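Local atomic coordinates of GH86A beta-porphyranase (Bacteroides plebeius, PDB entry 4AW7), a protein that hydrolyses porphyran, the sulfated galactan of red seaweed, at the (1->4) linkages between beta-D-galactopyranose and alpha-L-galactopyranose-6-sulfate. Residues Ala151-Ala154 and Gly155-Val158; Met212-Phe215 and Ile216-Gly220; Asp283-Asp287 and Ile288-Arg292; Glu363-Lys366 and Asn367-Gly370. All coordinates share one frame; numbering follows the deposited sequence.

How the contacts relate
All four contacts are local, each made within one short run of chain, and none touches another. Contacts 1 and 3 are loops that follow strands of the parallel sheet, 136-142 and 268-276, and each leads into a helix; both mix buried with exposed residues, and hydrogen bonds shape them. Contact 2 is a short helix between helices 160-179 and 245-262, with an apolar buried face and salt bridges to both helices. Contact 4, the most buried, ends helix 359-365 and turns into strand 371-377, with tryptophan and valine in its core. Contacts 1 and 4 are the farthest apart, their centres about 45 Å from each other, and lie on opposite sides of the chain's centre.

Contact 1 (Ala151-Ala154 and Gly155-Val158); sequences ANDA and GFTV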
loop_
_atom_site.group_PDB
_atom_site.type_symbol
_atom_site.label_atom_id
_atom_site.label_comp_id
_atom_site.label_asym_id
_atom_site.label_seq_id
_atom_site.Cartn_x
_atom_site.Cartn_y
_atom_site.Cartn_z
ATOM N N ALA A 151 11.401 -17.946 10.168
ATOM C CA ALA A 151 10.958 -19.262 10.628
ATOM C C ALA A 151 12.067 -20.286 10.787
ATOM O O ALA A 151 11.850 -21.326 11.409
ATOM C CB ALA A 151 9.869 -19.812 9.714
ATOM N N ASN A 152 13.223 -20.016 10.210
ATOM C CA ASN A 152 14.389 -20.897 10.298
ATOM C C ASN A 152 15.491 -20.305 11.145
ATOM O O ASN A 152 16.605 -20.830 11.133
ATOM C CB ASN A 152 14.877 -21.276 8.904
ATOM C CG ASN A 152 13.755 -21.773 8.063
ATOM O OD1 ASN A 152 13.012 -22.660 8.513
ATOM N ND2 ASN A 152 13.488 -21.111 6.923
ATOM N N ASP A 153 15.202 -19.257 11.918
ATOM C CA ASP A 153 16.215 -18.679 12.803
ATOM C C ASP A 153 16.670 -19.718 13.838
ATOM O O ASP A 153 15.867 -20.487 14.370
ATOM C CB ASP A 153 15.662 -17.440 13.512
ATOM C CG ASP A 153 15.563 -16.213 12.607
ATOM O OD1 ASP A 153 15.826 -16.321 11.405
ATOM O OD2 ASP A 153 15.159 -15.136 13.141
ATOM N N ALA A 154 17.979 -19.717 14.099
ATOM C CA ALA A 154 18.610 -20.774 14.903
ATOM C C ALA A 154 18.019 -20.935 16.296
ATOM O O ALA A 154 18.011 -22.030 16.864
ATOM C CB ALA A 154 20.136 -20.528 15.020
ATOM N N GLY A 155 17.574 -19.847 16.888
ATOM C CA GLY A 155 17.053 -19.899 18.247
ATOM C C GLY A 155 15.675 -20.527 18.418
ATOM O O GLY A 155 15.282 -20.843 19.532
ATOM N N PHE A 156 14.955 -20.761 17.325
ATOM C CA PHE A 156 13.642 -21.381 17.401
ATOM C C PHE A 156 13.753 -22.895 17.509
ATOM O O PHE A 156 14.530 -23.522 16.757
ATOM C CB PHE A 156 12.814 -21.008 16.167
ATOM C CG PHE A 156 12.290 -19.595 16.156
ATOM C CD1 PHE A 156 11.698 -19.036 17.274
ATOM C CD2 PHE A 156 12.349 -18.826 14.997
ATOM C CE1 PHE A 156 11.160 -17.739 17.225
ATOM C CE2 PHE A 156 11.830 -17.532 14.970
ATOM C CZ PHE A 156 11.235 -16.994 16.078
ATOM N N THR A 157 12.945 -23.481 18.388
ATOM C CA THR A 157 12.945 -24.935 18.611
ATOM C C THR A 157 11.993 -25.680 17.705
ATOM O O THR A 157 11.974 -26.921 17.682
ATOM C CB THR A 157 12.603 -25.264 20.071
ATOM O OG1 THR A 157 11.301 -24.749 20.347
ATOM C CG2 THR A 157 13.674 -24.663 20.999
ATOM N N VAL A 158 11.191 -24.941 16.953
ATOM C CA VAL A 158 10.349 -25.419 15.864
ATOM C C VAL A 158 10.675 -24.483 14.697
ATOM O O VAL A 158 10.786 -23.259 14.925
ATOM C CB VAL A 158 8.829 -25.341 16.239
ATOM C CG1 VAL A 158 7.906 -25.716 15.095
ATOM C CG2 VAL A 158 8.565 -26.216 17.424
#
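The Phe156 ring meets the CB of Asp153 obliquely, CD2 3.9 Å from that CB and CE2 only slightly farther. The backbone between them makes a type I beta turn from Asp153 to Phe156, with Ala154 and Gly155 at its corners. Its closing bond goes from Phe156 N to Asp153 O, 3.1 Å long and nearly straight at 164°, although the donor stands well above the carbonyl plane. Phe156 CG lies opposite the carbonyl carbon and beside the backbone N (chi1 -74°), and this turns the ring back toward the start of the turn, where CD2 comes to 4.4 Å from Ala151 O. The ring also packs against Met163 and Met167 of helix 160-179 and against Val111, Ile114 and Gln115. With an alanine in place of Phe156 the turn could still close through the backbone, but the methionines and Ile114 would probably lose their aromatic partner and a gap would open between the loop and helix 160-179. Polar ends are met nearby: Asp153 OD2 is hydrogen-bonded to His150 ND1, and Asp153 O also accepts from Gln159 NE2. Two donors thus share one carbonyl oxygen, while the carboxylate is held by a histidine. The chemistry is divided: polar bonds fix the path of the loop after strand 136-142, and the Phe156 ring, with Ala151, packs it onto helix 160-179.

Contact 2 (Met212-Phe215 and Ile216-Gly220); sequences MKMF and IDRAG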
loop_
_atom_site.group_PDB
_atom_site.type_symbol
_atom_site.label_atom_id
_atom_site.label_comp_id
_atom_site.label_asym_id
_atom_site.label_seq_id
_atom_site.Cartn_x
_atom_site.Cartn_y
_atom_site.Cartn_z
ATOM N N MET A 212 0.933 -16.729 1.951
ATOM C CA MET A 212 -0.263 -15.918 2.109
ATOM C C MET A 212 -1.554 -16.703 1.977
ATOM O O MET A 212 -2.492 -16.420 2.713
ATOM C CB MET A 212 -0.231 -14.703 1.168
ATOM C CG MET A 212 -1.445 -13.816 1.231
ATOM S SD MET A 212 -1.785 -13.014 2.833
ATOM C CE MET A 212 -0.745 -11.521 2.731
ATOM N N LYS A 213 -1.654 -17.652 1.060
ATOM C CA LYS A 213 -2.892 -18.457 0.994
ATOM C C LYS A 213 -3.117 -19.185 2.297
ATOM O O LYS A 213 -4.237 -19.195 2.833
ATOM C CB LYS A 213 -2.846 -19.451 -0.146
ATOM C CG LYS A 213 -4.176 -20.109 -0.375
ATOM C CD LYS A 213 -4.140 -21.211 -1.457
ATOM C CE LYS A 213 -5.424 -21.998 -1.531
ATOM N NZ LYS A 213 -5.518 -22.903 -0.378
ATOM N N MET A 214 -2.042 -19.787 2.823
ATOM C CA MET A 214 -2.138 -20.511 4.074
ATOM C C MET A 214 -2.563 -19.586 5.208
ATOM O O MET A 214 -3.422 -19.943 6.019
ATOM C CB MET A 214 -0.809 -21.206 4.363
ATOM C CG MET A 214 -0.799 -22.069 5.639
ATOM S SD MET A 214 -0.390 -21.196 7.137
ATOM C CE MET A 214 1.409 -21.080 6.945
ATOM N N PHE A 215 -2.016 -18.366 5.243
ATOM C CA PHE A 215 -2.429 -17.390 6.241
ATOM C C PHE A 215 -3.899 -17.052 6.144
ATOM O O PHE A 215 -4.631 -17.056 7.157
ATOM C CB PHE A 215 -1.573 -16.117 6.136
ATOM C CG PHE A 215 -1.889 -15.123 7.193
ATOM C CD1 PHE A 215 -1.413 -15.290 8.474
ATOM C CD2 PHE A 215 -2.711 -14.017 6.932
ATOM C CE1 PHE A 215 -1.767 -14.420 9.486
ATOM C CE2 PHE A 215 -3.054 -13.147 7.948
ATOM C CZ PHE A 215 -2.585 -13.356 9.231
ATOM N N ILE A 216 -4.356 -16.752 4.933
ATOM C CA ILE A 216 -5.751 -16.438 4.730
ATOM C C ILE A 216 -6.643 -17.610 5.143
ATOM O O ILE A 216 -7.669 -17.420 5.802
ATOM C CB ILE A 216 -6.027 -15.962 3.293
ATOM C CG1 ILE A 216 -5.305 -14.622 3.041
ATOM C CG2 ILE A 216 -7.521 -15.818 3.036
ATOM C CD1 ILE A 216 -5.307 -14.157 1.595
ATOM N N ASP A 217 -6.251 -18.827 4.786
ATOM C CA ASP A 217 -7.057 -20.008 5.122
ATOM C C ASP A 217 -7.102 -20.283 6.618
ATOM O O ASP A 217 -8.139 -20.630 7.162
ATOM C CB ASP A 217 -6.485 -21.234 4.391
ATOM C CG ASP A 217 -6.743 -21.220 2.912
ATOM O OD1 ASP A 217 -7.689 -20.522 2.442
ATOM O OD2 ASP A 217 -6.024 -21.962 2.198
ATOM N N ARG A 218 -5.983 -20.154 7.299
ATOM C CA ARG A 218 -5.818 -20.648 8.655
ATOM C C ARG A 218 -6.044 -19.571 9.725
ATOM O O ARG A 218 -6.509 -19.867 10.810
ATOM C CB ARG A 218 -4.431 -21.284 8.798
ATOM C CG ARG A 218 -4.091 -22.001 10.072
ATOM C CD ARG A 218 -2.855 -22.873 9.834
ATOM N NE ARG A 218 -2.444 -23.535 11.057
ATOM C CZ ARG A 218 -1.956 -24.768 11.113
ATOM N NH1 ARG A 218 -1.804 -25.491 10.008
ATOM N NH2 ARG A 218 -1.598 -25.274 12.287
ATOM N N ALA A 219 -5.718 -18.316 9.443
ATOM C CA ALA A 219 -5.985 -17.181 10.326
ATOM C C ALA A 219 -6.943 -16.133 9.766
ATOM O O ALA A 219 -7.416 -15.287 10.536
ATOM C CB ALA A 219 -4.666 -16.497 10.720
ATOM N N GLY A 220 -7.241 -16.167 8.471
ATOM C CA GLY A 220 -7.953 -15.059 7.864
ATOM C C GLY A 220 -9.327 -14.782 8.385
ATOM O O GLY A 220 -9.735 -13.640 8.413
#
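Lys213 NZ meets Asp217 OD2 at 2.8 Å in a salt bridge between residues one helical turn apart, using the syn lone pair of the carboxylate oxygen. The lysine chain runs extended as far as CE and bends only at its last torsion (chi4 -74°), which swings the amine over to the aspartate. On the buried side of the helix, Ala219 CB sits over one face of the Phe215 ring, 4.2 Å from its centroid, a CH-pi contact. Met212 SD touches Ile216 CG1 at 3.9 Å, and Met214 SD lies alongside Arg218 CD. Underneath, successive i to i+4 backbone bonds set this spacing, from Ile216 N to Met212 O through Ala219 N to Phe215 O. Farther out, Phe215 meets Tyr171 edge-to-face, Asp217 OD1 is bound by Tyr257 OH and Lys261 NZ of helix 245-262, and Arg218 NE pairs with Asp169 of helix 160-179. Replacing Lys213 by an alanine would probably leave Asp217 OD2 without its charged mate, though OD1 would keep its own partners. With two lysines and a tyrosine around it, the Asp217 carboxylate is likely to stay ionised, tying this short helix to its neighbour while Met212, Phe215, Ile216 and Ala219 pack by apolar contact.

Contact 3 (Asp283-Asp287 and Ile288-Arg292); sequences DSYDD and ISSVR
Asp286 O accepts the N-H of Ser290 at 2.9 Å, bringing the chain round in one helix-like turn; residues 288-292 keep helical backbone angles without the regular bonding, and a type I beta turn from Ser289 to Arg292 overlaps this one. The Asp286 side chain folds back over the turn. In the conformer described, one of two modelled, its CG stands opposite the backbone N (chi1 -178°), which lets OD1 take both Ile288 N and Ser289 N, each at 2.9 Å. The two donors come from opposite faces of the carboxylate plane, on the anti side of the oxygen, and the bond from Ser289 is the straighter (170°, against 142° from Ile288). With the Ser290 N bond to Asp286 O, this makes an Asx motif. Ser290 OG returns a bond, accepting Asp286 N at 2.9 Å, almost perfectly in line. Against it lies Tyr285, whose CD1 is 3.5 Å from Ser290 CB, and whose OH donates in the ring plane to Asp287 OD1 at 2.6 Å. Arg354 makes a salt bridge to that same oxygen. In this conformer the Asp286 carboxylate satisfies two backbone N-H groups of the turn that leads to helix 293-305, and their dipoles would probably stabilise its negative charge.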
loop_
_atom_site.group_PDB
_atom_site.type_symbol
_atom_site.label_atom_id
_atom_site.label_comp_id
_atom_site.label_asym_id
_atom_site.label_seq_id
_atom_site.Cartn_x
_atom_site.Cartn_y
_atom_site.Cartn_z
ATOM N N ASP A 283 23.066 -0.684 7.350
ATOM C CA ASP A 283 21.815 0.092 7.364
ATOM C C ASP A 283 21.986 1.519 7.817
ATOM O O ASP A 283 21.025 2.162 8.234
ATOM C CB ASP A 283 20.782 -0.650 8.210
ATOM C CG ASP A 283 21.094 -0.675 9.672
ATOM O OD1 ASP A 283 22.091 -0.058 10.118
ATOM O OD2 ASP A 283 20.304 -1.317 10.385
ATOM N N SER A 284 23.200 2.047 7.758
ATOM C CA SER A 284 23.450 3.415 8.187
ATOM C C SER A 284 22.883 4.442 7.219
ATOM O O SER A 284 22.815 4.224 6.000
ATOM C CB SER A 284 24.949 3.666 8.372
ATOM O OG SER A 284 25.480 2.831 9.382
ATOM N N TYR A 285 22.504 5.583 7.761
ATOM C CA TYR A 285 21.987 6.693 7.000
ATOM C C TYR A 285 23.082 7.412 6.254
ATOM O O TYR A 285 24.176 7.663 6.794
ATOM C CB TYR A 285 21.351 7.697 7.959
ATOM C CG TYR A 285 20.835 8.944 7.270
ATOM C CD1 TYR A 285 19.544 8.998 6.695
ATOM C CD2 TYR A 285 21.621 10.085 7.191
ATOM C CE1 TYR A 285 19.116 10.136 6.054
ATOM C CE2 TYR A 285 21.185 11.239 6.560
ATOM C CZ TYR A 285 19.921 11.261 5.989
ATOM O OH TYR A 285 19.475 12.399 5.369
ATOM N N ASP A 286 22.762 7.753 5.016
ATOM C CA ASP A 286 23.564 8.594 4.148
ATOM C C ASP A 286 22.646 9.656 3.510
ATOM O O ASP A 286 21.643 9.249 2.964
ATOM C CB ASP A 286 24.126 7.679 3.052
ATOM C CG ASP A 286 25.017 8.396 2.089
ATOM O OD1 ASP A 286 24.508 9.011 1.156
ATOM O OD2 ASP A 286 26.246 8.337 2.261
ATOM N N ASP A 287 23.000 10.945 3.504
ATOM C CA ASP A 287 22.136 11.999 2.913
ATOM C C ASP A 287 21.759 11.789 1.445
ATOM O O ASP A 287 20.729 12.289 1.023
ATOM C CB ASP A 287 22.757 13.407 2.974
ATOM C CG ASP A 287 22.503 14.158 4.279
ATOM O OD1 ASP A 287 21.441 14.025 4.923
ATOM O OD2 ASP A 287 23.388 14.992 4.625
ATOM N N ILE A 288 22.570 11.109 0.657
ATOM C CA ILE A 288 22.200 10.892 -0.749
ATOM C C ILE A 288 21.523 9.556 -0.940
ATOM O O ILE A 288 20.447 9.462 -1.529
ATOM C CB ILE A 288 23.409 10.941 -1.690
ATOM C CG1 ILE A 288 24.056 12.339 -1.658
ATOM C CG2 ILE A 288 22.954 10.543 -3.104
ATOM C CD1 ILE A 288 25.496 12.391 -2.217
ATOM N N SER A 289 22.096 8.497 -0.404
ATOM C CA SER A 289 21.496 7.236 -0.696
ATOM C C SER A 289 20.146 7.035 0.030
ATOM O O SER A 289 19.230 6.470 -0.518
ATOM C CB SER A 289 22.494 6.094 -0.509
ATOM O OG SER A 289 22.428 5.538 0.747
ATOM N N SER A 290 20.021 7.544 1.252
ATOM C CA SER A 290 18.852 7.239 2.060
ATOM C C SER A 290 17.615 8.043 1.644
ATOM O O SER A 290 16.491 7.630 1.944
ATOM C CB SER A 290 19.165 7.411 3.547
ATOM O OG SER A 290 20.305 6.641 3.952
ATOM N N VAL A 291 17.773 9.120 0.872
ATOM C CA VAL A 291 16.621 9.841 0.289
ATOM C C VAL A 291 16.129 9.279 -1.053
ATOM O O VAL A 291 15.023 9.673 -1.511
ATOM C CB VAL A 291 16.870 11.354 0.153
ATOM C CG1 VAL A 291 17.311 11.905 1.485
ATOM C CG2 VAL A 291 17.873 11.688 -0.971
ATOM N N ARG A 292 16.839 8.339 -1.645
ATOM C CA ARG A 292 16.404 7.739 -2.914
ATOM C C ARG A 292 14.979 7.106 -2.739
ATOM O O ARG A 292 14.160 7.093 -3.677
ATOM C CB ARG A 292 17.447 6.735 -3.454
ATOM C CG ARG A 292 18.801 7.347 -3.815
ATOM C CD ARG A 292 19.952 6.344 -4.189
ATOM N NE ARG A 292 21.195 7.073 -4.512
ATOM C CZ ARG A 292 22.444 6.653 -4.296
ATOM N NH1 ARG A 292 22.684 5.488 -3.702
ATOM N NH2 ARG A 292 23.478 7.423 -4.670
#

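Contact 4 (Glu363-Lys366 and Asn367-Gly370); sequences ELWK and NVKG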
loop_
_atom_site.group_PDB
_atom_site.type_symbol
_atom_site.label_atom_id
_atom_site.label_comp_id
_atom_site.label_asym_id
_atom_site.label_seq_id
_atom_site.Cartn_x
_atom_site.Cartn_y
_atom_site.Cartn_z
ATOM N N GLU A 363 6.132 17.897 2.029
ATOM C CA GLU A 363 5.907 19.242 1.469
ATOM C C GLU A 363 5.097 19.148 0.167
ATOM O O GLU A 363 4.133 19.889 -0.031
ATOM C CB GLU A 363 7.230 19.949 1.213
ATOM C CG GLU A 363 7.025 21.435 0.881
ATOM C CD GLU A 363 6.571 22.221 2.132
ATOM O OE1 GLU A 363 7.278 22.156 3.099
ATOM O OE2 GLU A 363 5.490 22.883 2.178
ATOM N N LEU A 364 5.458 18.193 -0.688
ATOM C CA LEU A 364 4.820 18.056 -1.977
ATOM C C LEU A 364 3.303 17.862 -1.822
ATOM O O LEU A 364 2.515 18.375 -2.630
ATOM C CB LEU A 364 5.419 16.836 -2.711
ATOM C CG LEU A 364 4.825 16.399 -4.034
ATOM C CD1 LEU A 364 5.066 17.504 -5.083
ATOM C CD2 LEU A 364 5.401 15.076 -4.496
ATOM N N TRP A 365 2.919 17.074 -0.826
ATOM C CA TRP A 365 1.536 16.716 -0.592
ATOM C C TRP A 365 0.834 17.561 0.450
ATOM O O TRP A 365 -0.314 17.324 0.793
ATOM C CB TRP A 365 1.454 15.224 -0.240
ATOM C CG TRP A 365 1.822 14.345 -1.407
ATOM C CD1 TRP A 365 3.001 13.730 -1.632
ATOM C CD2 TRP A 365 0.986 14.048 -2.530
ATOM N NE1 TRP A 365 2.960 13.065 -2.825
ATOM C CE2 TRP A 365 1.724 13.239 -3.394
ATOM C CE3 TRP A 365 -0.328 14.358 -2.857
ATOM C CZ2 TRP A 365 1.187 12.728 -4.577
ATOM C CZ3 TRP A 365 -0.853 13.859 -4.055
ATOM C CH2 TRP A 365 -0.086 13.032 -4.871
ATOM N N LYS A 366 1.497 18.595 0.960
ATOM C CA LYS A 366 0.889 19.380 2.026
ATOM C C LYS A 366 -0.383 20.066 1.521
ATOM O O LYS A 366 -0.458 20.547 0.389
ATOM C CB LYS A 366 1.888 20.406 2.586
ATOM C CG LYS A 366 1.387 21.103 3.886
ATOM C CD LYS A 366 2.488 22.029 4.417
ATOM C CE LYS A 366 2.015 23.091 5.422
ATOM N NZ LYS A 366 3.152 23.795 6.003
ATOM N N ASN A 367 -1.400 20.067 2.359
ATOM C CA ASN A 367 -2.718 20.644 2.055
ATOM C C ASN A 367 -3.560 19.908 1.049
ATOM O O ASN A 367 -4.718 20.244 0.874
ATOM C CB ASN A 367 -2.620 22.152 1.728
ATOM C CG ASN A 367 -2.150 22.965 2.950
ATOM O OD1 ASN A 367 -2.803 22.946 3.980
ATOM N ND2 ASN A 367 -1.037 23.619 2.819
ATOM N N VAL A 368 -3.018 18.868 0.417
ATOM C CA VAL A 368 -3.779 18.136 -0.586
ATOM C C VAL A 368 -4.870 17.328 0.117
ATOM O O VAL A 368 -4.600 16.499 0.972
ATOM C CB VAL A 368 -2.898 17.217 -1.451
ATOM C CG1 VAL A 368 -3.751 16.375 -2.414
ATOM C CG2 VAL A 368 -1.831 18.025 -2.204
ATOM N N LYS A 369 -6.089 17.584 -0.272
ATOM C CA LYS A 369 -7.284 16.952 0.275
ATOM C C LYS A 369 -8.484 17.329 -0.594
ATOM O O LYS A 369 -8.351 18.121 -1.547
ATOM C CB LYS A 369 -7.476 17.342 1.725
ATOM C CG LYS A 369 -7.804 18.771 1.865
ATOM C CD LYS A 369 -8.136 19.249 3.290
ATOM C CE LYS A 369 -7.004 19.087 4.210
ATOM N NZ LYS A 369 -6.959 20.202 5.205
ATOM N N GLY A 370 -9.648 16.825 -0.234
ATOM C CA GLY A 370 -10.858 17.107 -0.954
ATOM C C GLY A 370 -11.479 15.906 -1.590
ATOM O O GLY A 370 -10.973 14.781 -1.478
#
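Apolar packing comes first: Val368 CG1 sits at the edge of the Trp365 indole, in its plane and 4.0 Å from CE3, while CG2 reaches the same carbon at a like distance. Val368 holds CG1 opposite its backbone N (chi1 175°), and CG2 then also rests 3.4 Å from Trp365 O. Around the pair, Trp365 stacks on Phe44, and Val368 packs on Tyr394 and Val457, strand residues of the mixed sheet. Of the hydrogen bonds, the one that closes the turn runs from Val368 N to Trp365 O, 3.1 Å long, its donor well above the carbonyl plane. Trp365 O is also bound by Arg40 NH1, and the indole NE1 by Asn298 OD1, which would help to fix the ring's rotation. Outside the core, Lys366 and Asn367 lie side by side, the lysine CG 3.7 Å from Asn367 ND2. Lys366 then runs on extended until NZ bonds to Asp62 O. The backbone from Trp365 to Val368 is a type II beta turn with Asn367 in third position at a positive phi of 71°, where asparagine and glycine are common; here that turn serves as the helix-to-strand connection between helix 359-365 and strand 371-377.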